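Local coordinates for molybdopterin biosynthesis moeA protein (Pyrococcus horikoshii, PDB 1WU2), which probably inserts molybdenum into molybdopterin late in molybdenum cofactor biosynthesis, as other MoeA proteins do, at residues I82-A87 and V122-D127; G218-E221 and E226-L229; L274-T279 and R285-G290. All coordinates share one frame; numbering follows the deposited sequence.

Interaction 1: I82-A87 and V122-D127; sequences IEEVPA and VKREGD
A single salt bridge at the protein surface, between E84 and R124, joins two strands of the mixed sheet in the MoeA N-terminal region. E84 stands at the end of strand 77-84 and R124 in the weakly bonded strand 123-125, the outermost strand of the sheet on that side within this chain. Strand 128-131 runs between these two in the sheet, so the ion pair ties together strands that are not direct neighbours. OE2 of E84 lies 2.8 Å from NH2 of R124, and the two chains approach from opposite directions. The carboxylate and guanidinium planes are turned 40° from each other and the oxygen arrives obliquely, so a single oxygen and a single nitrogen meet, rather than the flat, two-pronged pairing that these groups can also form. The glutamate chain is extended beyond CG, giving it the length to span the gap. The arginine instead bends at chi2 (-60°) and again at chi3, a course that brings NH2 round to the carboxylate. The R124 side chain also touches Y61 and I129, and the side chain of E84 touches K102. Length suits both places: a long acid and a long, flexible base can meet across an intervening strand. Within 122-127 the chain then turns at G126, whose positive phi suits a residue without a side chain. The carbonyl oxygen of G126 sits 3.1 Å above one face of the R124 guanidinium, displaced toward its rim, and is poorly angled for a bond. D127 brings a like charge near, its OD2 6.2 Å from OE2 of E84. Resting on one ion pair in a solvent-accessible setting, the contact is probably modest in strength, and the arginine charge is likely to ease the nearness of the two acids.

Interaction 2: G218-E221 and E226-L229; sequences GLVE and EPIL
P227 is met by V220 and E221 where helix 212-222 packs on strand 226-233, an edge strand, within this chain, of the mixed sheet in the probable molybdopterin-binding domain. The strand runs parallel to its neighbour 184-190, so helix and strand form the second half of a beta-alpha-beta crossover. P227 has the most surface buried here, and its ring faces the helix. Proline suits this place because E226 and I228, on either side of it in sequence, make the backbone hydrogen bonds to strand 184-190; the missing N-H of P227 therefore costs that pairing nothing. V220 follows, its branched side chain pointing at the strand. CG1 of V220 lies opposite its own backbone nitrogen across the CA-CB bond (chi1 167°), which sets it 3.8 Å from N of P227 and 3.9 Å from N of E226. The same valine also touches V185 and F307, so a compact apolar residue suits a position shared by sheet and helix 300-319. E221 meets the ring chiefly through CG, with CD and OE2 of its carboxylate alongside: the extended chain crosses the proline ring at about a right angle, while OE2 makes a long, weak ion pair with R33 of the second subunit. Replacing E221 by an alanine would probably uncover CG and CD of P227 on that side and leave R33 of the second subunit without this weak partner. The carboxylate stays near the ring, with OE2 of E221 3.7 Å from CG of P227, but the tightest approach is that of E221 CG to P227 CD, 3.4 Å.

Interaction 3: L274-T279 and R285-G290; sequences LLFHGT and RPFGYG
An antiparallel hairpin at the edge of the mixed sheet pairs L274-T279 with R285-G290. Near its turn, T279 N donates to R285 O at 2.8 Å, almost straight at 168°, and G278 N reaches F287 O from above the carbonyl plane. Farther along, Y289 N binds F276 O at 3.1 Å, and L275 N makes a weak bond to Y289 O. L275 and F276 thus both face Y289, a classic beta bulge where the chain enters strand 276-277. Glycine is needed at G288, where H277 ND1 and F276 O occupy the space a CB would take, and equally at G290, which packs on CA of L274. F276 fills the face it shares with Y289: chi1 of 60° sets CG between the backbone N and the carbonyl carbon, bringing one ring face over Y289 N and CZ of F276 to 3.8 Å from CB of Y289. CE1 of F276 meets CE2 of F287 at 3.5 Å, rim to rim, the planes 49° apart. Helix 10-20 covers this side, with A13 against F276 and L17 against F287 and Y289; F287 also stacks on F310, and the Y289 hydroxyl is hydrogen-bonded to OD2 of D20.

How the interactions relate
Along the chain the three interactions follow one another, each closing before the next opens. Interaction 1 stands apart in the N-terminal region, its centre about 65 Å from that of interaction 2 and 79 Å from that of interaction 3, on the opposite side of the chain's centre; such distances reflect a strongly elongated molecule. Interactions 2 and 3 both lie in the probable molybdopterin-binding domain, centres about 22 Å apart, and reach one six-stranded sheet from its two ends: within this chain, strand 226-233 is outermost on one side, strand 276-277 on the other. Together they lie at both margins of that sheet, one beside the second subunit, the other under the chain's own helix 10-20.

Interaction 1: I82-A87 and V122-D127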
ATOM      1  N   ILE A  82     -51.874  18.755   9.982  1.00 45.54           N
ATOM      2  CA  ILE A  82     -52.889  18.406   8.982  1.00 45.09           C
ATOM      3  C   ILE A  82     -52.758  16.976   8.448  1.00 44.80           C
ATOM      4  O   ILE A  82     -53.712  16.436   7.886  1.00 44.86           O
ATOM      5  CB  ILE A  82     -52.841  19.399   7.789  1.00 45.02           C
ATOM      6  CG1 ILE A  82     -51.570  19.170   6.943  1.00 44.87           C
ATOM      7  CG2 ILE A  82     -52.994  20.840   8.295  1.00 44.86           C
ATOM      8  CD1 ILE A  82     -51.022  20.397   6.231  1.00 44.67           C
ATOM      9  N   GLU A  83     -51.580  16.375   8.595  1.00 44.38           N
ATOM     10  CA  GLU A  83     -51.346  15.023   8.086  1.00 44.10           C
ATOM     11  C   GLU A  83     -50.253  14.277   8.847  1.00 43.96           C
ATOM     12  O   GLU A  83     -49.338  14.879   9.405  1.00 43.90           O
ATOM     13  CB  GLU A  83     -50.983  15.068   6.597  1.00 44.03           C
ATOM     14  CG  GLU A  83     -50.744  13.697   5.974  1.00 43.80           C
ATOM     15  CD  GLU A  83     -50.502  13.742   4.481  1.00 43.57           C
ATOM     16  OE1 GLU A  83     -49.919  14.732   3.994  1.00 43.10           O
ATOM     17  OE2 GLU A  83     -50.884  12.770   3.796  1.00 43.92           O
ATOM     18  N   GLU A  84     -50.376  12.954   8.862  1.00 43.84           N
ATOM     19  CA  GLU A  84     -49.322  12.061   9.315  1.00 43.84           C
ATOM     20  C   GLU A  84     -49.072  11.033   8.217  1.00 43.76           C
ATOM     21  O   GLU A  84     -49.936  10.204   7.923  1.00 43.73           O
ATOM     22  CB  GLU A  84     -49.728  11.367  10.616  1.00 43.87           C
ATOM     23  CG  GLU A  84     -50.164  12.330  11.709  1.00 44.09           C
ATOM     24  CD  GLU A  84     -50.255  11.671  13.071  1.00 44.36           C
ATOM     25  OE1 GLU A  84     -50.524  10.452  13.135  1.00 44.46           O
ATOM     26  OE2 GLU A  84     -50.059  12.380  14.078  1.00 44.88           O
ATOM     27  N   VAL A  85     -47.892  11.106   7.608  1.00 43.66           N
ATOM     28  CA  VAL A  85     -47.531  10.254   6.482  1.00 43.53           C
ATOM     29  C   VAL A  85     -47.102   8.886   7.012  1.00 43.76           C
ATOM     30  O   VAL A  85     -46.140   8.806   7.776  1.00 43.69           O
ATOM     31  CB  VAL A  85     -46.371  10.873   5.660  1.00 43.41           C
ATOM     32  CG1 VAL A  85     -46.038  10.014   4.444  1.00 43.22           C
ATOM     33  CG2 VAL A  85     -46.708  12.299   5.228  1.00 43.28           C
ATOM     34  N   PRO A  86     -47.802   7.814   6.625  1.00 44.06           N
ATOM     35  CA  PRO A  86     -47.402   6.456   7.026  1.00 44.29           C
ATOM     36  C   PRO A  86     -46.031   6.070   6.477  1.00 44.63           C
ATOM     37  O   PRO A  86     -45.478   6.795   5.648  1.00 44.71           O
ATOM     38  CB  PRO A  86     -48.488   5.563   6.408  1.00 44.34           C
ATOM     39  CG  PRO A  86     -49.623   6.471   6.092  1.00 44.22           C
ATOM     40  CD  PRO A  86     -49.020   7.801   5.794  1.00 44.04           C
ATOM     41  N   ALA A  87     -45.498   4.940   6.934  1.00 45.00           N
ATOM     42  CA  ALA A  87     -44.160   4.498   6.540  1.00 45.31           C
ATOM     43  C   ALA A  87     -44.067   4.210   5.036  1.00 45.61           C
ATOM     44  O   ALA A  87     -44.927   3.531   4.472  1.00 45.69           O
ATOM     45  CB  ALA A  87     -43.752   3.266   7.343  1.00 45.28           C
ATOM     46  N   VAL A 122     -40.867  18.947  20.672  1.00 53.85           N
ATOM     47  CA  VAL A 122     -42.139  19.672  20.715  1.00 54.41           C
ATOM     48  C   VAL A 122     -43.169  18.948  21.584  1.00 54.94           C
ATOM     49  O   VAL A 122     -43.118  17.728  21.745  1.00 55.00           O
ATOM     50  CB  VAL A 122     -42.724  19.897  19.297  1.00 54.39           C
ATOM     51  CG1 VAL A 122     -41.794  20.766  18.472  1.00 54.39           C
ATOM     52  CG2 VAL A 122     -42.992  18.572  18.585  1.00 54.47           C
ATOM     53  N   LYS A 123     -44.104  19.718  22.138  1.00 55.63           N
ATOM     54  CA  LYS A 123     -45.177  19.178  22.968  1.00 56.21           C
ATOM     55  C   LYS A 123     -46.388  18.862  22.096  1.00 56.51           C
ATOM     56  O   LYS A 123     -46.901  19.741  21.404  1.00 56.48           O
ATOM     57  CB  LYS A 123     -45.558  20.178  24.064  1.00 56.29           C
ATOM     58  CG  LYS A 123     -46.262  19.551  25.259  1.00 56.80           C
ATOM     59  CD  LYS A 123     -45.272  18.885  26.213  1.00 57.46           C
ATOM     60  CE  LYS A 123     -45.887  17.677  26.907  1.00 57.74           C
ATOM     61  NZ  LYS A 123     -46.020  16.508  25.993  1.00 57.93           N
ATOM     62  N   ARG A 124     -46.839  17.608  22.138  1.00 57.01           N
ATOM     63  CA  ARG A 124     -47.961  17.150  21.315  1.00 57.40           C
ATOM     64  C   ARG A 124     -49.270  17.183  22.109  1.00 57.43           C
ATOM     65  O   ARG A 124     -49.629  16.208  22.774  1.00 57.46           O
ATOM     66  CB  ARG A 124     -47.693  15.737  20.770  1.00 57.58           C
ATOM     67  CG  ARG A 124     -47.610  15.654  19.253  1.00 58.33           C
ATOM     68  CD  ARG A 124     -48.877  16.097  18.520  1.00 59.32           C
ATOM     69  NE  ARG A 124     -49.485  15.015  17.743  1.00 60.11           N
ATOM     70  CZ  ARG A 124     -50.334  15.188  16.730  1.00 60.72           C
ATOM     71  NH1 ARG A 124     -50.702  16.405  16.342  1.00 61.12           N
ATOM     72  NH2 ARG A 124     -50.823  14.131  16.095  1.00 61.09           N
ATOM     73  N   GLU A 125     -49.967  18.315  22.038  1.00 57.47           N
ATOM     74  CA  GLU A 125     -51.255  18.493  22.706  1.00 57.52           C
ATOM     75  C   GLU A 125     -52.401  18.396  21.694  1.00 57.28           C
ATOM     76  O   GLU A 125     -52.822  19.400  21.120  1.00 57.24           O
ATOM     77  CB  GLU A 125     -51.287  19.841  23.435  1.00 57.62           C
ATOM     78  CG  GLU A 125     -52.466  20.020  24.383  1.00 58.07           C
ATOM     79  CD  GLU A 125     -52.742  21.479  24.704  1.00 58.56           C
ATOM     80  OE1 GLU A 125     -51.805  22.184  25.138  1.00 58.82           O
ATOM     81  OE2 GLU A 125     -53.897  21.922  24.519  1.00 58.73           O
ATOM     82  N   GLY A 126     -52.896  17.178  21.482  1.00 57.00           N
ATOM     83  CA  GLY A 126     -54.000  16.938  20.565  1.00 56.78           C
ATOM     84  C   GLY A 126     -53.572  16.960  19.107  1.00 56.49           C
ATOM     85  O   GLY A 126     -52.841  16.072  18.661  1.00 56.42           O
ATOM     86  N   ASP A 127     -54.035  17.969  18.370  1.00 56.13           N
ATOM     87  CA  ASP A 127     -53.689  18.147  16.956  1.00 55.86           C
ATOM     88  C   ASP A 127     -52.750  19.344  16.758  1.00 55.41           C
ATOM     89  O   ASP A 127     -52.500  19.763  15.630  1.00 55.34           O
ATOM     90  CB  ASP A 127     -54.963  18.323  16.109  1.00 55.92           C
ATOM     91  CG  ASP A 127     -55.511  17.001  15.576  1.00 56.28           C
ATOM     92  OD1 ASP A 127     -56.663  16.994  15.090  1.00 56.48           O
ATOM     93  OD2 ASP A 127     -54.873  15.924  15.593  1.00 56.62           O
TER

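Interaction 2: G218-E221 and E226-L229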
ATOM      1  N   GLY A 218       7.423  -8.880  -8.897  1.00 25.26           N
ATOM      2  CA  GLY A 218       6.600  -8.357  -7.824  1.00 25.06           C
ATOM      3  C   GLY A 218       6.512  -6.841  -7.799  1.00 24.81           C
ATOM      4  O   GLY A 218       5.451  -6.293  -7.529  1.00 24.54           O
ATOM      5  N   LEU A 219       7.627  -6.172  -8.081  1.00 24.73           N
ATOM      6  CA  LEU A 219       7.701  -4.715  -8.004  1.00 24.63           C
ATOM      7  C   LEU A 219       6.904  -4.071  -9.133  1.00 24.74           C
ATOM      8  O   LEU A 219       6.253  -3.041  -8.935  1.00 24.29           O
ATOM      9  CB  LEU A 219       9.160  -4.243  -8.057  1.00 24.62           C
ATOM     10  CG  LEU A 219       9.995  -4.397  -6.779  1.00 24.46           C
ATOM     11  CD1 LEU A 219      11.482  -4.235  -7.092  1.00 24.04           C
ATOM     12  CD2 LEU A 219       9.563  -3.395  -5.723  1.00 24.45           C
ATOM     13  N   VAL A 220       6.956  -4.692 -10.312  1.00 24.84           N
ATOM     14  CA  VAL A 220       6.202  -4.228 -11.471  1.00 24.91           C
ATOM     15  C   VAL A 220       4.707  -4.434 -11.239  1.00 25.09           C
ATOM     16  O   VAL A 220       3.906  -3.575 -11.589  1.00 24.92           O
ATOM     17  CB  VAL A 220       6.660  -4.942 -12.768  1.00 24.94           C
ATOM     18  CG1 VAL A 220       5.674  -4.707 -13.914  1.00 25.14           C
ATOM     19  CG2 VAL A 220       8.045  -4.464 -13.176  1.00 25.03           C
ATOM     20  N   GLU A 221       4.342  -5.567 -10.643  1.00 25.58           N
ATOM     21  CA  GLU A 221       2.941  -5.878 -10.333  1.00 26.06           C
ATOM     22  C   GLU A 221       2.412  -4.967  -9.224  1.00 25.79           C
ATOM     23  O   GLU A 221       1.232  -4.619  -9.208  1.00 25.89           O
ATOM     24  CB  GLU A 221       2.774  -7.354  -9.934  1.00 26.27           C
ATOM     25  CG  GLU A 221       2.993  -8.332 -11.086  1.00 27.83           C
ATOM     26  CD  GLU A 221       3.131  -9.788 -10.649  1.00 29.94           C
ATOM     27  OE1 GLU A 221       3.585 -10.052  -9.512  1.00 31.13           O
ATOM     28  OE2 GLU A 221       2.788 -10.684 -11.456  1.00 31.97           O
ATOM     29  N   GLU A 226       2.361  -5.257 -15.921  1.00 30.33           N
ATOM     30  CA  GLU A 226       2.335  -6.699 -16.141  1.00 31.08           C
ATOM     31  C   GLU A 226       3.739  -7.137 -16.553  1.00 31.50           C
ATOM     32  O   GLU A 226       4.177  -6.815 -17.652  1.00 31.58           O
ATOM     33  CB  GLU A 226       1.343  -7.035 -17.257  1.00 31.20           C
ATOM     34  CG  GLU A 226       1.243  -8.516 -17.610  1.00 32.05           C
ATOM     35  CD  GLU A 226       0.396  -8.778 -18.850  1.00 33.32           C
ATOM     36  OE1 GLU A 226      -0.036  -7.810 -19.515  1.00 33.27           O
ATOM     37  OE2 GLU A 226       0.165  -9.963 -19.165  1.00 34.69           O
ATOM     38  N   PRO A 227       4.453  -7.858 -15.690  1.00 32.16           N
ATOM     39  CA  PRO A 227       5.807  -8.312 -16.026  1.00 32.73           C
ATOM     40  C   PRO A 227       5.781  -9.490 -16.996  1.00 33.46           C
ATOM     41  O   PRO A 227       4.935 -10.372 -16.862  1.00 33.47           O
ATOM     42  CB  PRO A 227       6.378  -8.742 -14.675  1.00 32.59           C
ATOM     43  CG  PRO A 227       5.199  -9.162 -13.891  1.00 32.28           C
ATOM     44  CD  PRO A 227       4.045  -8.311 -14.350  1.00 32.03           C
ATOM     45  N   ILE A 228       6.699  -9.485 -17.959  1.00 34.44           N
ATOM     46  CA  ILE A 228       6.818 -10.560 -18.933  1.00 35.27           C
ATOM     47  C   ILE A 228       8.263 -11.050 -18.949  1.00 35.95           C
ATOM     48  O   ILE A 228       9.174 -10.299 -19.293  1.00 35.98           O
ATOM     49  CB  ILE A 228       6.376 -10.066 -20.324  1.00 35.33           C
ATOM     50  CG1 ILE A 228       4.849  -9.923 -20.373  1.00 35.61           C
ATOM     51  CG2 ILE A 228       6.827 -11.027 -21.425  1.00 35.35           C
ATOM     52  CD1 ILE A 228       4.381  -8.685 -21.077  1.00 35.74           C
ATOM     53  N   LEU A 229       8.455 -12.314 -18.580  1.00 36.94           N
ATOM     54  CA  LEU A 229       9.782 -12.902 -18.441  1.00 37.75           C
ATOM     55  C   LEU A 229      10.316 -13.392 -19.778  1.00 38.53           C
ATOM     56  O   LEU A 229       9.634 -14.128 -20.492  1.00 38.54           O
ATOM     57  CB  LEU A 229       9.743 -14.092 -17.482  1.00 37.83           C
ATOM     58  CG  LEU A 229       9.379 -13.836 -16.017  1.00 38.29           C
ATOM     59  CD1 LEU A 229       7.870 -13.887 -15.802  1.00 38.68           C
ATOM     60  CD2 LEU A 229      10.089 -14.852 -15.127  1.00 38.42           C
TER

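Interaction 3: L274-T279 and R285-G290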
ATOM      1  N   LEU A 274      21.458   5.333 -26.221  1.00 41.99           N
ATOM      2  CA  LEU A 274      21.213   5.837 -24.871  1.00 41.12           C
ATOM      3  C   LEU A 274      21.112   7.361 -24.793  1.00 40.30           C
ATOM      4  O   LEU A 274      21.949   8.076 -25.342  1.00 40.18           O
ATOM      5  CB  LEU A 274      22.330   5.357 -23.938  1.00 41.06           C
ATOM      6  CG  LEU A 274      22.538   3.838 -23.881  1.00 40.95           C
ATOM      7  CD1 LEU A 274      23.943   3.489 -23.417  1.00 40.90           C
ATOM      8  CD2 LEU A 274      21.497   3.180 -22.985  1.00 40.98           C
ATOM      9  N   LEU A 275      20.072   7.845 -24.114  1.00 39.30           N
ATOM     10  CA  LEU A 275      19.991   9.246 -23.705  1.00 38.54           C
ATOM     11  C   LEU A 275      21.042   9.540 -22.638  1.00 37.74           C
ATOM     12  O   LEU A 275      21.710  10.573 -22.683  1.00 37.77           O
ATOM     13  CB  LEU A 275      18.602   9.577 -23.151  1.00 38.54           C
ATOM     14  CG  LEU A 275      17.446   9.573 -24.149  1.00 38.69           C
ATOM     15  CD1 LEU A 275      16.116   9.637 -23.413  1.00 38.76           C
ATOM     16  CD2 LEU A 275      17.575  10.731 -25.130  1.00 39.00           C
ATOM     17  N   PHE A 276      21.164   8.635 -21.670  1.00 36.75           N
ATOM     18  CA  PHE A 276      22.216   8.721 -20.658  1.00 36.03           C
ATOM     19  C   PHE A 276      22.667   7.340 -20.171  1.00 35.57           C
ATOM     20  O   PHE A 276      22.014   6.329 -20.415  1.00 35.40           O
ATOM     21  CB  PHE A 276      21.771   9.592 -19.474  1.00 35.96           C
ATOM     22  CG  PHE A 276      20.544   9.083 -18.765  1.00 35.43           C
ATOM     23  CD1 PHE A 276      20.660   8.234 -17.673  1.00 34.97           C
ATOM     24  CD2 PHE A 276      19.277   9.455 -19.189  1.00 35.09           C
ATOM     25  CE1 PHE A 276      19.532   7.761 -17.020  1.00 34.65           C
ATOM     26  CE2 PHE A 276      18.143   8.985 -18.537  1.00 34.74           C
ATOM     27  CZ  PHE A 276      18.273   8.139 -17.451  1.00 34.51           C
ATOM     28  N   HIS A 277      23.804   7.328 -19.486  1.00 34.99           N
ATOM     29  CA  HIS A 277      24.405   6.115 -18.941  1.00 34.52           C
ATOM     30  C   HIS A 277      25.524   6.553 -17.999  1.00 34.20           C
ATOM     31  O   HIS A 277      26.454   7.248 -18.406  1.00 33.99           O
ATOM     32  CB  HIS A 277      24.962   5.232 -20.059  1.00 34.49           C
ATOM     33  CG  HIS A 277      25.460   3.897 -19.594  1.00 34.37           C
ATOM     34  ND1 HIS A 277      24.801   3.137 -18.653  1.00 34.29           N
ATOM     35  CD2 HIS A 277      26.553   3.182 -19.953  1.00 34.54           C
ATOM     36  CE1 HIS A 277      25.465   2.013 -18.450  1.00 33.95           C
ATOM     37  NE2 HIS A 277      26.534   2.017 -19.225  1.00 34.27           N
ATOM     38  N   GLY A 278      25.427   6.144 -16.739  1.00 33.75           N
ATOM     39  CA  GLY A 278      26.294   6.661 -15.701  1.00 33.45           C
ATOM     40  C   GLY A 278      25.581   7.835 -15.072  1.00 33.21           C
ATOM     41  O   GLY A 278      25.528   8.925 -15.639  1.00 33.05           O
ATOM     42  N   THR A 279      25.009   7.592 -13.901  1.00 32.87           N
ATOM     43  CA  THR A 279      24.198   8.573 -13.209  1.00 32.69           C
ATOM     44  C   THR A 279      24.736   8.802 -11.797  1.00 32.47           C
ATOM     45  O   THR A 279      25.650   8.114 -11.335  1.00 32.25           O
ATOM     46  CB  THR A 279      22.712   8.114 -13.210  1.00 32.78           C
ATOM     47  OG1 THR A 279      21.840   9.245 -13.082  1.00 33.23           O
ATOM     48  CG2 THR A 279      22.379   7.248 -12.005  1.00 32.36           C
ATOM     49  N   ARG A 285      24.553   3.600  -9.498  1.00 34.55           N
ATOM     50  CA  ARG A 285      25.274   4.565 -10.339  1.00 34.92           C
ATOM     51  C   ARG A 285      25.305   4.217 -11.840  1.00 34.64           C
ATOM     52  O   ARG A 285      25.013   5.082 -12.662  1.00 34.57           O
ATOM     53  CB  ARG A 285      26.699   4.787  -9.782  1.00 35.24           C
ATOM     54  CG  ARG A 285      27.820   4.943 -10.806  1.00 37.10           C
ATOM     55  CD  ARG A 285      29.182   5.189 -10.172  1.00 39.32           C
ATOM     56  NE  ARG A 285      30.252   5.194 -11.166  1.00 41.59           N
ATOM     57  CZ  ARG A 285      31.477   5.689 -10.972  1.00 43.82           C
ATOM     58  NH1 ARG A 285      31.824   6.233  -9.805  1.00 44.46           N
ATOM     59  NH2 ARG A 285      32.367   5.640 -11.958  1.00 44.38           N
ATOM     60  N   PRO A 286      25.643   2.980 -12.209  1.00 34.38           N
ATOM     61  CA  PRO A 286      25.742   2.611 -13.633  1.00 34.20           C
ATOM     62  C   PRO A 286      24.411   2.520 -14.408  1.00 33.91           C
ATOM     63  O   PRO A 286      24.408   1.976 -15.513  1.00 34.09           O
ATOM     64  CB  PRO A 286      26.429   1.233 -13.596  1.00 34.20           C
ATOM     65  CG  PRO A 286      26.931   1.071 -12.187  1.00 34.42           C
ATOM     66  CD  PRO A 286      25.990   1.850 -11.328  1.00 34.33           C
ATOM     67  N   PHE A 287      23.316   3.032 -13.855  1.00 33.51           N
ATOM     68  CA  PHE A 287      22.022   3.027 -14.540  1.00 33.22           C
ATOM     69  C   PHE A 287      22.048   3.897 -15.802  1.00 33.00           C
ATOM     70  O   PHE A 287      22.605   4.993 -15.799  1.00 32.99           O
ATOM     71  CB  PHE A 287      20.915   3.511 -13.590  1.00 33.12           C
ATOM     72  CG  PHE A 287      19.578   3.694 -14.254  1.00 32.86           C
ATOM     73  CD1 PHE A 287      18.736   2.610 -14.470  1.00 32.72           C
ATOM     74  CD2 PHE A 287      19.165   4.953 -14.665  1.00 32.55           C
ATOM     75  CE1 PHE A 287      17.502   2.786 -15.090  1.00 32.97           C
ATOM     76  CE2 PHE A 287      17.941   5.132 -15.284  1.00 32.64           C
ATOM     77  CZ  PHE A 287      17.108   4.049 -15.499  1.00 32.86           C
ATOM     78  N   GLY A 288      21.449   3.383 -16.875  1.00 32.81           N
ATOM     79  CA  GLY A 288      21.235   4.137 -18.103  1.00 32.66           C
ATOM     80  C   GLY A 288      19.840   3.903 -18.667  1.00 32.56           C
ATOM     81  O   GLY A 288      19.093   3.057 -18.164  1.00 32.59           O
ATOM     82  N   TYR A 289      19.483   4.656 -19.704  1.00 32.24           N
ATOM     83  CA  TYR A 289      18.189   4.494 -20.360  1.00 32.11           C
ATOM     84  C   TYR A 289      18.158   5.067 -21.778  1.00 32.21           C
ATOM     85  O   TYR A 289      18.731   6.122 -22.045  1.00 31.95           O
ATOM     86  CB  TYR A 289      17.076   5.145 -19.534  1.00 32.10           C
ATOM     87  CG  TYR A 289      15.777   5.287 -20.299  1.00 31.61           C
ATOM     88  CD1 TYR A 289      14.858   4.243 -20.343  1.00 31.02           C
ATOM     89  CD2 TYR A 289      15.485   6.452 -21.005  1.00 31.00           C
ATOM     90  CE1 TYR A 289      13.677   4.360 -21.052  1.00 30.95           C
ATOM     91  CE2 TYR A 289      14.307   6.577 -21.722  1.00 31.24           C
ATOM     92  CZ  TYR A 289      13.407   5.526 -21.741  1.00 31.04           C
ATOM     93  OH  TYR A 289      12.235   5.643 -22.446  1.00 31.28           O
ATOM     94  N   GLY A 290      17.458   4.366 -22.668  1.00 32.27           N
ATOM     95  CA  GLY A 290      17.216   4.823 -24.026  1.00 32.47           C
ATOM     96  C   GLY A 290      16.290   3.887 -24.793  1.00 32.70           C
ATOM     97  O   GLY A 290      16.384   2.668 -24.650  1.00 32.63           O
TER